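Local coordinates for protein peptidoglycan-N-acetylmuramic acid deacetylase PdaC (Bacillus subtilis subsp. subtilis str. 168, PDB 6H8N) that removes acetyl groups from N-acetylmuramic acid residues of peptidoglycan, conferring resistance to lysozyme, and also deacetylates short chitin oligomers, here represented by its polysaccharide deacetylase domain, at residues T25-D30 with T164-A169; T40-G45 with P102-P107; S69-L74 with L84-D89; T141-V146 with D170-K175. The protein carries 1 engineered substitution. All coordinates share one frame; numbering follows the deposited sequence.

Contact 1: T25-D30 with T164-A169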
loop_
_atom_site.group_PDB
_atom_site.type_symbol
_atom_site.label_atom_id
_atom_site.label_comp_id
_atom_site.label_asym_id
_atom_site.label_seq_id
_atom_site.Cartn_x
_atom_site.Cartn_y
_atom_site.Cartn_z
ATOM N N THR A 25 -7.531 -6.556 8.682
ATOM C CA THR A 25 -6.494 -6.951 7.739
ATOM C C THR A 25 -6.680 -8.380 7.259
ATOM O O THR A 25 -6.499 -8.663 6.072
ATOM C CB THR A 25 -5.115 -6.770 8.372
ATOM O OG1 THR A 25 -4.996 -5.437 8.890
ATOM C CG2 THR A 25 -4.006 -7.045 7.358
ATOM N N ASN A 26 -7.047 -9.307 8.158
ATOM C CA ASN A 26 -7.218 -10.695 7.718
ATOM C C ASN A 26 -8.370 -10.843 6.731
ATOM O O ASN A 26 -8.316 -11.673 5.819
ATOM C CB ASN A 26 -7.440 -11.641 8.894
ATOM C CG ASN A 26 -6.179 -11.939 9.653
ATOM O OD1 ASN A 26 -5.081 -11.994 9.085
ATOM N ND2 ASN A 26 -6.331 -12.209 10.935
ATOM N N GLN A 27 -9.439 -10.074 6.926
ATOM C CA GLN A 27 -10.551 -10.110 5.987
ATOM C C GLN A 27 -10.108 -9.633 4.608
ATOM O O GLN A 27 -10.453 -10.241 3.589
ATOM C CB GLN A 27 -11.681 -9.240 6.542
ATOM C CG GLN A 27 -12.949 -9.301 5.751
ATOM C CD GLN A 27 -13.983 -8.300 6.226
ATOM O OE1 GLN A 27 -14.186 -8.102 7.423
ATOM N NE2 GLN A 27 -14.644 -7.678 5.284
ATOM N N ILE A 28 -9.297 -8.566 4.559
ATOM C CA ILE A 28 -8.793 -8.057 3.292
ATOM C C ILE A 28 -7.864 -9.074 2.643
ATOM O O ILE A 28 -7.941 -9.325 1.437
ATOM C CB ILE A 28 -8.108 -6.701 3.524
ATOM C CG1 ILE A 28 -9.158 -5.650 3.927
ATOM C CG2 ILE A 28 -7.321 -6.248 2.291
ATOM C CD1 ILE A 28 -8.585 -4.410 4.564
ATOM N N LEU A 29 -6.980 -9.685 3.435
ATOM C CA LEU A 29 -6.104 -10.727 2.910
ATOM C C LEU A 29 -6.918 -11.887 2.352
ATOM O O LEU A 29 -6.574 -12.440 1.308
ATOM C CB LEU A 29 -5.143 -11.221 3.987
ATOM C CG LEU A 29 -4.071 -10.207 4.390
ATOM C CD1 LEU A 29 -3.370 -10.652 5.657
ATOM C CD2 LEU A 29 -3.054 -10.009 3.271
ATOM N N ASP A 30 -8.018 -12.248 3.025
ATOM C CA ASP A 30 -8.906 -13.298 2.521
ATOM C C ASP A 30 -9.488 -12.913 1.170
ATOM O O ASP A 30 -9.552 -13.744 0.257
ATOM C CB ASP A 30 -10.062 -13.554 3.490
ATOM C CG ASP A 30 -9.659 -14.283 4.757
ATOM O OD1 ASP A 30 -8.536 -14.799 4.870
ATOM O OD2 ASP A 30 -10.532 -14.353 5.657
ATOM N N THR A 164 -15.773 -0.842 8.138
ATOM C CA THR A 164 -16.354 -0.381 6.882
ATOM C C THR A 164 -15.327 -0.377 5.762
ATOM O O THR A 164 -15.686 -0.557 4.596
ATOM C CB THR A 164 -17.013 1.001 7.032
ATOM O OG1 THR A 164 -16.202 1.858 7.836
ATOM C CG2 THR A 164 -18.381 0.890 7.682
ATOM N N SER A 165 -14.058 -0.134 6.082
ATOM C CA SER A 165 -12.994 -0.172 5.081
ATOM C C SER A 165 -12.729 -1.593 4.608
ATOM O O SER A 165 -12.526 -1.819 3.415
ATOM C CB SER A 165 -11.723 0.451 5.656
ATOM O OG SER A 165 -11.920 1.825 5.871
ATOM N N ALA A 166 -12.703 -2.562 5.516
ATOM C CA ALA A 166 -12.501 -3.942 5.096
ATOM C C ALA A 166 -13.672 -4.425 4.254
ATOM O O ALA A 166 -13.489 -5.097 3.235
ATOM C CB ALA A 166 -12.297 -4.840 6.311
ATOM N N ASP A 167 -14.890 -4.113 4.679
ATOM C CA ASP A 167 -16.061 -4.497 3.889
ATOM C C ASP A 167 -16.042 -3.838 2.516
ATOM O O ASP A 167 -16.295 -4.490 1.498
ATOM C CB ASP A 167 -17.351 -4.156 4.641
ATOM C CG ASP A 167 -17.572 -5.043 5.854
ATOM O OD1 ASP A 167 -16.989 -6.144 5.936
ATOM O OD2 ASP A 167 -18.362 -4.633 6.735
ATOM N N ALA A 168 -15.733 -2.544 2.465
ATOM C CA ALA A 168 -15.612 -1.859 1.186
ATOM C C ALA A 168 -14.527 -2.491 0.327
ATOM O O ALA A 168 -14.711 -2.667 -0.882
ATOM C CB ALA A 168 -15.338 -0.372 1.400
ATOM N N ALA A 169 -13.383 -2.816 0.935
ATOM C CA ALA A 169 -12.280 -3.393 0.174
ATOM C C ALA A 169 -12.681 -4.708 -0.475
ATOM O O ALA A 169 -12.270 -4.988 -1.604
ATOM C CB ALA A 169 -11.061 -3.599 1.074
HETATM O O HOH W 1 -12.152 -7.583 2.977
#
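The amide of Gln27 reaches across to the carboxylate of Asp167, joining helix 22-35 to helix 163-178 where the two run parallel, their local axes 9.0 Å apart. This is the single direct hydrogen bond between the segments: Gln27 NE2 donates to Asp167 OD1 at 2.9 Å, close to straight. It arrives nearly within the amide plane and on the anti side of the carboxylate, the two planes turned 32° apart. Gln27 gets there by an extended chain whose CG is anti to the backbone N (chi1 -174°). A water adds a second, looser link, donating to Ala166 O at 2.8 Å and accepting a weak bond from Gln27 NE2.

Apolar packing lies beneath. Ile28 CG1 rests 3.9 Å from Ala166 CA and 4.0 Å from Ala169 CB, and CD1 lies over Ala166. The alanine methyls keep this face of helix 163-178 low, while Phe41 of strand 40-43 packs against Ile28.

Arg163 forms a salt bridge with Asp167 OD1 and a weak hydrogen bond with Gln27 OE1. Its positive charge probably balances the negative charge of Asp167, so the rim of this small-residue helix interface is tied by a polar cluster over a buried hydrocarbon layer.

Contact 2: T40-G45 with P102-P107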
loop_
_atom_site.group_PDB
_atom_site.type_symbol
_atom_site.label_atom_id
_atom_site.label_comp_id
_atom_site.label_asym_id
_atom_site.label_seq_id
_atom_site.Cartn_x
_atom_site.Cartn_y
_atom_site.Cartn_z
ATOM N N THR A 40 -0.515 -3.851 -1.383
ATOM C CA THR A 40 0.636 -3.343 -0.661
ATOM C C THR A 40 0.140 -2.766 0.654
ATOM O O THR A 40 -0.794 -1.954 0.654
ATOM C CB THR A 40 1.346 -2.239 -1.460
ATOM O OG1 THR A 40 1.611 -2.725 -2.781
ATOM C CG2 THR A 40 2.667 -1.872 -0.809
ATOM N N PHE A 41 0.727 -3.203 1.764
ATOM C CA PHE A 41 0.313 -2.821 3.110
ATOM C C PHE A 41 1.397 -1.943 3.706
ATOM O O PHE A 41 2.540 -2.393 3.870
ATOM C CB PHE A 41 0.092 -4.071 3.963
ATOM C CG PHE A 41 -1.070 -4.897 3.510
ATOM C CD1 PHE A 41 -0.941 -5.806 2.479
ATOM C CD2 PHE A 41 -2.328 -4.724 4.093
ATOM C CE1 PHE A 41 -2.052 -6.542 2.034
ATOM C CE2 PHE A 41 -3.428 -5.443 3.647
ATOM C CZ PHE A 41 -3.284 -6.363 2.630
ATOM N N PHE A 42 1.040 -0.702 4.027
ATOM C CA PHE A 42 1.942 0.246 4.666
ATOM C C PHE A 42 1.642 0.190 6.153
ATOM O O PHE A 42 0.603 0.675 6.619
ATOM C CB PHE A 42 1.757 1.626 4.049
ATOM C CG PHE A 42 2.291 1.701 2.652
ATOM C CD1 PHE A 42 3.619 1.990 2.437
ATOM C CD2 PHE A 42 1.479 1.412 1.551
ATOM C CE1 PHE A 42 4.145 2.022 1.149
ATOM C CE2 PHE A 42 2.001 1.447 0.261
ATOM C CZ PHE A 42 3.332 1.771 0.071
ATOM N N VAL A 43 2.542 -0.442 6.880
ATOM C CA VAL A 43 2.298 -0.899 8.248
ATOM C C VAL A 43 2.957 0.035 9.253
ATOM O O VAL A 43 4.026 0.617 9.016
ATOM C CB VAL A 43 2.772 -2.359 8.466
ATOM C CG1 VAL A 43 2.016 -3.312 7.536
ATOM C CG2 VAL A 43 4.262 -2.493 8.281
ATOM N N LEU A 44 2.306 0.137 10.412
ATOM C CA LEU A 44 2.845 0.837 11.566
ATOM C C LEU A 44 3.724 -0.113 12.365
ATOM O O LEU A 44 3.300 -1.217 12.698
ATOM C CB LEU A 44 1.709 1.345 12.449
ATOM C CG LEU A 44 1.030 2.592 11.910
ATOM C CD1 LEU A 44 -0.240 2.869 12.684
ATOM C CD2 LEU A 44 1.924 3.807 11.986
ATOM N N GLY A 45 4.943 0.321 12.682
ATOM C CA GLY A 45 5.833 -0.529 13.456
ATOM C C GLY A 45 5.228 -0.984 14.773
ATOM O O GLY A 45 5.387 -2.134 15.170
ATOM N N PRO A 102 11.671 -3.559 3.908
ATOM C CA PRO A 102 10.884 -2.735 2.978
ATOM C C PRO A 102 11.768 -1.757 2.230
ATOM O O PRO A 102 12.741 -1.235 2.769
ATOM C CB PRO A 102 9.915 -1.987 3.897
ATOM C CG PRO A 102 9.761 -2.907 5.087
ATOM C CD PRO A 102 11.152 -3.499 5.276
ATOM N N THR A 103 11.389 -1.504 0.977
ATOM C CA THR A 103 12.002 -0.452 0.183
ATOM C C THR A 103 11.102 0.758 0.014
ATOM O O THR A 103 11.598 1.828 -0.358
ATOM C CB THR A 103 12.377 -0.976 -1.207
ATOM O OG1 THR A 103 11.205 -1.418 -1.859
ATOM C CG2 THR A 103 13.356 -2.140 -1.108
ATOM N N LEU A 104 9.812 0.631 0.320
ATOM C CA LEU A 104 8.838 1.699 0.151
ATOM C C LEU A 104 8.506 2.308 1.500
ATOM O O LEU A 104 8.281 1.589 2.480
ATOM C CB LEU A 104 7.543 1.162 -0.459
ATOM C CG LEU A 104 7.648 0.404 -1.777
ATOM C CD1 LEU A 104 6.293 -0.165 -2.159
ATOM C CD2 LEU A 104 8.165 1.317 -2.859
ATOM N N VAL A 105 8.427 3.635 1.543
ATOM C CA VAL A 105 7.989 4.348 2.732
ATOM C C VAL A 105 6.806 5.231 2.362
ATOM O O VAL A 105 6.774 5.825 1.278
ATOM C CB VAL A 105 9.135 5.168 3.367
ATOM C CG1 VAL A 105 9.631 6.266 2.437
ATOM C CG2 VAL A 105 8.722 5.744 4.734
ATOM N N ARG A 106 5.832 5.304 3.262
ATOM C CA ARG A 106 4.669 6.168 3.082
ATOM C C ARG A 106 4.571 7.051 4.318
ATOM O O ARG A 106 4.098 6.600 5.372
ATOM C CB ARG A 106 3.416 5.342 2.875
ATOM C CG ARG A 106 2.161 6.171 2.715
ATOM C CD ARG A 106 0.990 5.311 2.318
ATOM N NE ARG A 106 0.970 4.998 0.898
ATOM C CZ ARG A 106 0.026 4.273 0.315
ATOM N NH1 ARG A 106 -0.954 3.738 1.040
ATOM N NH2 ARG A 106 0.050 4.089 -0.994
ATOM N N PRO A 107 5.032 8.297 4.248
ATOM C CA PRO A 107 5.004 9.163 5.432
ATOM C C PRO A 107 3.574 9.424 5.861
ATOM O O PRO A 107 2.726 9.711 5.008
ATOM C CB PRO A 107 5.663 10.451 4.928
ATOM C CG PRO A 107 6.598 9.981 3.841
ATOM C CD PRO A 107 5.793 8.897 3.141
#
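The guanidinium of Arg106 lies flat on one face of the Phe42 ring, a cation-pi stack with centres 3.9 Å apart and planes at 20°. NE lies above the ring face, offset toward the rim, and the rest of the guanidinium extends past the CD2-CE2 side, Arg106 CZ 3.4 Å from Phe42 CD2. The aliphatic part of the arginine follows the same face: CD makes a CH-pi contact with the ring centroid at 4.1 Å, and CB approaches Phe42 CD1 to 3.4 Å. Arg106 leaves its backbone with CG anti to N (chi1 179°) and bends at chi3 (-80°), which lays the planar end along that side. Leu104 CB approaches Phe42 CE1 obliquely at 3.9 Å, and Leu104 CD1 meets Thr40 CG2.

The buried cation has further polar partners. NE donates to Ala125 O, and NH1 is hydrogen-bonded to Thr15 OG1 and to Ser17 OG, the engineered residue at the position of the probable proton acceptor. Arg106 O accepts from His68 ND1, a second-shell bond that probably helps orient this zinc ligand. Strand 40-43 thus packs against the segment carrying strand 104-105, beside the metal-dependent active site of the NodB homology fold of carbohydrate esterase family 4.

Contact 3: S69-L74 with L84-D89. With ZN (zinc ion), chain C.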
loop_
_atom_site.group_PDB
_atom_site.type_symbol
_atom_site.label_atom_id
_atom_site.label_comp_id
_atom_site.label_asym_id
_atom_site.label_seq_id
_atom_site.Cartn_x
_atom_site.Cartn_y
_atom_site.Cartn_z
ATOM N N SER A 69 5.880 4.356 9.367
ATOM C CA SER A 69 6.338 4.912 10.646
ATOM C C SER A 69 5.987 4.005 11.811
ATOM O O SER A 69 5.306 2.988 11.648
ATOM C CB SER A 69 5.816 6.333 10.911
ATOM O OG SER A 69 4.552 6.349 11.553
ATOM N N TRP A 70 6.510 4.341 12.997
ATOM C CA TRP A 70 6.272 3.531 14.187
ATOM C C TRP A 70 4.912 3.828 14.812
ATOM O O TRP A 70 4.131 2.914 15.087
ATOM C CB TRP A 70 7.395 3.746 15.216
ATOM C CG TRP A 70 7.194 2.858 16.404
ATOM C CD1 TRP A 70 6.532 3.160 17.568
ATOM C CD2 TRP A 70 7.638 1.505 16.545
ATOM N NE1 TRP A 70 6.533 2.075 18.413
ATOM C CE2 TRP A 70 7.201 1.045 17.810
ATOM C CE3 TRP A 70 8.361 0.641 15.729
ATOM C CZ2 TRP A 70 7.464 -0.239 18.268
ATOM C CZ3 TRP A 70 8.618 -0.628 16.181
ATOM C CH2 TRP A 70 8.172 -1.061 17.443
ATOM N N SER A 71 4.621 5.115 15.057
ATOM C CA SER A 71 3.441 5.516 15.824
ATOM C C SER A 71 2.638 6.625 15.143
ATOM O O SER A 71 1.792 7.254 15.793
ATOM C CB SER A 71 3.848 5.942 17.241
ATOM O OG SER A 71 4.776 6.997 17.173
ATOM N N HIS A 72 2.860 6.865 13.858
ATOM C CA HIS A 72 2.002 7.728 13.029
ATOM C C HIS A 72 2.091 9.219 13.354
ATOM O O HIS A 72 1.095 9.922 13.168
ATOM C CB HIS A 72 0.521 7.296 13.104
ATOM C CG HIS A 72 -0.229 7.469 11.814
ATOM N ND1 HIS A 72 -0.762 8.671 11.411
ATOM C CD2 HIS A 72 -0.532 6.580 10.839
ATOM C CE1 HIS A 72 -1.336 8.524 10.232
ATOM N NE2 HIS A 72 -1.220 7.260 9.864
ATOM N N PRO A 73 3.232 9.766 13.774
ATOM C CA PRO A 73 3.335 11.222 13.856
ATOM C C PRO A 73 3.430 11.817 12.464
ATOM O O PRO A 73 3.836 11.164 11.502
ATOM C CB PRO A 73 4.650 11.433 14.610
ATOM C CG PRO A 73 5.504 10.295 14.136
ATOM C CD PRO A 73 4.547 9.124 13.988
ATOM N N LEU A 74 3.090 13.098 12.355
ATOM C CA LEU A 74 3.474 13.867 11.186
ATOM C C LEU A 74 4.982 14.077 11.243
ATOM O O LEU A 74 5.488 14.752 12.152
ATOM C CB LEU A 74 2.722 15.198 11.168
ATOM C CG LEU A 74 3.065 16.154 10.031
ATOM C CD1 LEU A 74 2.881 15.506 8.647
ATOM C CD2 LEU A 74 2.183 17.409 10.145
ATOM N N LEU A 84 13.761 9.942 11.490
ATOM C CA LEU A 84 14.500 8.770 11.034
ATOM C C LEU A 84 14.358 7.619 12.013
ATOM O O LEU A 84 14.299 6.457 11.594
ATOM C CB LEU A 84 15.973 9.132 10.794
ATOM C CG LEU A 84 16.199 10.104 9.641
ATOM C CD1 LEU A 84 17.685 10.480 9.545
ATOM C CD2 LEU A 84 15.697 9.548 8.307
ATOM N N LYS A 85 14.273 7.899 13.309
ATOM C CA LYS A 85 14.060 6.839 14.281
ATOM C C LYS A 85 12.698 6.171 14.090
ATOM O O LYS A 85 12.574 4.950 14.254
ATOM C CB LYS A 85 14.217 7.379 15.694
ATOM C CG LYS A 85 14.185 6.325 16.756
ATOM C CD LYS A 85 14.574 6.920 18.097
ATOM C CE LYS A 85 14.832 5.835 19.122
ATOM N NZ LYS A 85 13.666 4.936 19.291
ATOM N N GLN A 86 11.656 6.954 13.784
ATOM C CA GLN A 86 10.350 6.369 13.483
ATOM C C GLN A 86 10.462 5.374 12.332
ATOM O O GLN A 86 9.921 4.260 12.397
ATOM C CB GLN A 86 9.368 7.479 13.111
ATOM C CG GLN A 86 8.811 8.269 14.281
ATOM C CD GLN A 86 7.619 7.608 14.913
ATOM O OE1 GLN A 86 6.863 6.874 14.264
ATOM N NE2 GLN A 86 7.416 7.864 16.191
ATOM N N ILE A 87 11.164 5.767 11.281
ATOM C CA ILE A 87 11.309 4.910 10.109
ATOM C C ILE A 87 12.191 3.712 10.424
ATOM O O ILE A 87 11.828 2.566 10.138
ATOM C CB ILE A 87 11.839 5.723 8.914
ATOM C CG1 ILE A 87 10.873 6.860 8.557
ATOM C CG2 ILE A 87 12.089 4.827 7.699
ATOM C CD1 ILE A 87 9.431 6.483 8.383
ATOM N N ASN A 88 13.352 3.952 11.047
ATOM C CA ASN A 88 14.297 2.868 11.291
ATOM C C ASN A 88 13.769 1.882 12.324
ATOM O O ASN A 88 13.984 0.668 12.186
ATOM C CB ASN A 88 15.668 3.427 11.682
ATOM C CG ASN A 88 16.365 4.059 10.527
ATOM O OD1 ASN A 88 16.204 3.632 9.379
ATOM N ND2 ASN A 88 17.157 5.083 10.805
ATOM N N ASP A 89 13.056 2.355 13.346
ATOM C CA ASP A 89 12.480 1.418 14.305
ATOM C C ASP A 89 11.492 0.486 13.617
ATOM O O ASP A 89 11.351 -0.679 14.011
ATOM C CB ASP A 89 11.756 2.144 15.439
ATOM C CG ASP A 89 12.695 2.787 16.442
ATOM O OD1 ASP A 89 13.905 2.492 16.419
ATOM O OD2 ASP A 89 12.181 3.586 17.262
HETATM ZN ZN ZN C . -1.748 6.237 8.211
#
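The irregular segment 69-74 runs against helix 80-98, with the CA atoms of Trp70 and Gln86 5.0 Å apart. Together with His68, it holds the His-x-x-x-His zinc motif of the NodB homology fold. Gln86 is the main link. Its chain bends at chi2 (-85°) and brings the amide to the turn, where OE1 accepts hydrogen bonds from two backbone N-H groups, Trp70 N at 2.9 Å and Ser71 N at 3.0 Å. The two donors come differently: Ser71 N lies in the carbonyl plane on a lone pair and makes the straighter bond, whereas Trp70 N is tilted 32° from that plane. At the other end of the amide, NE2 donates to Ser71 OG at 2.9 Å, nearly in the amide plane. With three bonds on its two polar atoms, the amide should have little freedom to rotate. Pro73 closes over it, CG and CD each 3.5 Å from Gln86 CD.

The indole of Trp70 extends along the helix, its CE3 atom 3.7 Å from Asp89 CB. The carboxylate of Asp89 stands nearly perpendicular to the ring and is held by a salt bridge to Lys85. Deeper in the contact, Ile87 CD1 packs near Ser69 CA. Ser69 OG accepts from His72 N, an ST motif that probably helps hold the turn leading to the histidine. His72 faces away from the helix toward the metal, which Asp18 and His68 also bind, and its ring meets Tyr109 edge-to-face. His72 NE2 coordinates the zinc ion at 2.0 Å.

Contact 4: T141-V146 with D170-K175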
loop_
_atom_site.group_PDB
_atom_site.type_symbol
_atom_site.label_atom_id
_atom_site.label_comp_id
_atom_site.label_asym_id
_atom_site.label_seq_id
_atom_site.Cartn_x
_atom_site.Cartn_y
_atom_site.Cartn_z
ATOM N N THR A 141 -20.345 4.415 0.509
ATOM C CA THR A 141 -19.695 5.672 0.152
ATOM C C THR A 141 -18.258 5.426 -0.294
ATOM O O THR A 141 -17.809 5.987 -1.295
ATOM C CB THR A 141 -19.734 6.642 1.330
ATOM O OG1 THR A 141 -21.099 6.966 1.635
ATOM C CG2 THR A 141 -18.988 7.933 1.019
ATOM N N ILE A 142 -17.535 4.589 0.446
ATOM C CA ILE A 142 -16.154 4.257 0.095
ATOM C C ILE A 142 -16.097 3.529 -1.244
ATOM O O ILE A 142 -15.296 3.877 -2.123
ATOM C CB ILE A 142 -15.510 3.428 1.219
ATOM C CG1 ILE A 142 -15.481 4.208 2.533
ATOM C CG2 ILE A 142 -14.107 2.982 0.822
ATOM C CD1 ILE A 142 -15.350 3.316 3.732
ATOM N N VAL A 143 -16.922 2.487 -1.412
ATOM C CA VAL A 143 -16.925 1.729 -2.658
ATOM C C VAL A 143 -17.177 2.646 -3.840
ATOM O O VAL A 143 -16.477 2.592 -4.860
ATOM C CB VAL A 143 -17.975 0.606 -2.599
ATOM C CG1 VAL A 143 -18.136 -0.054 -3.950
ATOM C CG2 VAL A 143 -17.628 -0.422 -1.560
ATOM N N ASP A 144 -18.211 3.482 -3.741
ATOM C CA ASP A 144 -18.589 4.283 -4.896
ATOM C C ASP A 144 -17.518 5.310 -5.233
ATOM O O ASP A 144 -17.247 5.552 -6.414
ATOM C CB ASP A 144 -19.960 4.936 -4.692
ATOM C CG ASP A 144 -21.089 3.933 -4.777
ATOM O OD1 ASP A 144 -20.825 2.733 -4.958
ATOM O OD2 ASP A 144 -22.269 4.350 -4.639
ATOM N N ARG A 145 -16.888 5.912 -4.223
ATOM C CA ARG A 145 -15.813 6.867 -4.484
ATOM C C ARG A 145 -14.650 6.175 -5.198
ATOM O O ARG A 145 -14.129 6.672 -6.210
ATOM C CB ARG A 145 -15.343 7.516 -3.173
ATOM C CG ARG A 145 -16.295 8.538 -2.566
ATOM C CD ARG A 145 -15.719 9.271 -1.325
ATOM N NE ARG A 145 -14.747 10.304 -1.713
ATOM C CZ ARG A 145 -14.273 11.269 -0.916
ATOM N NH1 ARG A 145 -13.405 12.154 -1.396
ATOM N NH2 ARG A 145 -14.640 11.359 0.354
ATOM N N VAL A 146 -14.249 5.007 -4.709
ATOM C CA VAL A 146 -13.146 4.295 -5.345
ATOM C C VAL A 146 -13.521 3.859 -6.757
ATOM O O VAL A 146 -12.758 4.057 -7.713
ATOM C CB VAL A 146 -12.696 3.102 -4.488
ATOM C CG1 VAL A 146 -11.715 2.218 -5.259
ATOM C CG2 VAL A 146 -12.100 3.588 -3.178
ATOM N N ASP A 170 -13.455 -5.546 0.217
ATOM C CA ASP A 170 -13.900 -6.789 -0.414
ATOM C C ASP A 170 -14.685 -6.513 -1.683
ATOM O O ASP A 170 -14.455 -7.153 -2.717
ATOM C CB ASP A 170 -14.748 -7.616 0.547
ATOM C CG ASP A 170 -15.226 -8.917 -0.089
ATOM O OD1 ASP A 170 -14.423 -9.858 -0.222
ATOM O OD2 ASP A 170 -16.410 -8.995 -0.503
ATOM N N GLU A 171 -15.638 -5.581 -1.619
ATOM C CA GLU A 171 -16.454 -5.257 -2.778
ATOM C C GLU A 171 -15.617 -4.617 -3.881
ATOM O O GLU A 171 -15.815 -4.914 -5.065
ATOM C CB GLU A 171 -17.619 -4.357 -2.353
ATOM C CG GLU A 171 -18.507 -3.955 -3.499
ATOM C CD GLU A 171 -19.818 -3.344 -3.093
ATOM O OE1 GLU A 171 -20.149 -3.347 -1.901
ATOM O OE2 GLU A 171 -20.501 -2.845 -4.004
ATOM N N ILE A 172 -14.675 -3.742 -3.517
ATOM C CA ILE A 172 -13.789 -3.121 -4.503
ATOM C C ILE A 172 -12.943 -4.175 -5.199
ATOM O O ILE A 172 -12.776 -4.155 -6.420
ATOM C CB ILE A 172 -12.934 -2.035 -3.827
ATOM C CG1 ILE A 172 -13.808 -0.826 -3.451
ATOM C CG2 ILE A 172 -11.745 -1.636 -4.695
ATOM C CD1 ILE A 172 -13.194 0.015 -2.378
ATOM N N ILE A 173 -12.369 -5.086 -4.425
ATOM C CA ILE A 173 -11.554 -6.153 -5.002
ATOM C C ILE A 173 -12.380 -6.978 -5.982
ATOM O O ILE A 173 -11.943 -7.281 -7.097
ATOM C CB ILE A 173 -10.951 -7.015 -3.888
ATOM C CG1 ILE A 173 -9.865 -6.228 -3.136
ATOM C CG2 ILE A 173 -10.389 -8.335 -4.458
ATOM C CD1 ILE A 173 -9.518 -6.797 -1.780
ATOM N N LYS A 174 -13.601 -7.339 -5.589
ATOM C CA LYS A 174 -14.464 -8.113 -6.482
ATOM C C LYS A 174 -14.776 -7.342 -7.761
ATOM O O LYS A 174 -14.665 -7.877 -8.873
ATOM C CB LYS A 174 -15.756 -8.477 -5.778
ATOM C CG LYS A 174 -16.667 -9.326 -6.660
ATOM C CD LYS A 174 -18.014 -9.592 -6.019
ATOM C CE LYS A 174 -18.810 -10.644 -6.793
ATOM N NZ LYS A 174 -18.139 -11.983 -6.761
ATOM N N LYS A 175 -15.199 -6.096 -7.625
ATOM C CA LYS A 175 -15.614 -5.333 -8.797
ATOM C C LYS A 175 -14.448 -5.043 -9.735
ATOM O O LYS A 175 -14.598 -5.119 -10.956
ATOM C CB LYS A 175 -16.343 -4.061 -8.374
ATOM C CG LYS A 175 -17.696 -4.360 -7.776
ATOM C CD LYS A 175 -18.483 -3.115 -7.483
ATOM C CE LYS A 175 -19.945 -3.480 -7.240
ATOM N NZ LYS A 175 -20.725 -2.338 -6.766
HETATM O O HOH W 2 -21.994 0.301 -3.980
HETATM O O HOH W 3 -19.908 0.555 -7.259
#
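Ile172 of helix 163-178 inserts its side chain between Val143 and Val146, which are one turn apart on helix 139-149. The local helix axes, 9.7 Å apart, cross at -33°. The CD1 methyl of Ile172 packs 3.8 Å from Val146 CB, with the two side chains crossing at about a right angle. Its CG1 atom lies 4.1 Å from Val143 CA. Nearer the surface, Val143 lies against the flat end and the stem of Glu171, with CG1 3.7 Å from Glu171 OE2. The glutamate reaches over the valine because its CG is anti to the backbone N (chi1 179°) and the chain beyond is extended.

A salt bridge within helix 163-178 steadies this lid: Lys175 NZ donates to the anti lone pair of Glu171 OE2 at 2.8 Å. Two waters carry the polar rim across to the other helix. One donates to Asp144 OD1 at 2.9 Å and weakly to Glu171 OE2; the other accepts from Lys175 NZ at 3.0 Å and donates to the same Asp144 oxygen. Asp144 in turn is paired with Lys140 through OD2.

Farther out, strand 155-159 underlies the pair, with Ile156 touching Val146 and Ile158 touching Ile172. The contact therefore joins two neighbouring helices on one flank of the sheet by a branched aliphatic core, while lysines probably moderate the repulsion between Asp144 and Glu171 along its hydrated rim.

All four contacts lie within the NodB homology domain. Along the chain, contact 1 encloses contact 2, which encloses contact 3; contact 4 crosses contact 1, since 141-146 precedes 164-169 and 170-175 follows it; both share helix 163-178. Contacts 1 and 4 have centres 11 Å apart and touch through Ala168 with Ile142 and Val143, forming a row of three helices. Contact 1 meets contact 2 where Leu29 packs on Phe41. Contacts 2 and 3, centres about 10 Å apart, touch through a probable hydrogen bond from Gly45 N to Ser69 O. Contacts 3 and 4, centres about 30 Å apart, lie on opposite sides of the chain's centre: contacts 2 and 3 adjoin the metal site, contact 4 packs helices on the far flank.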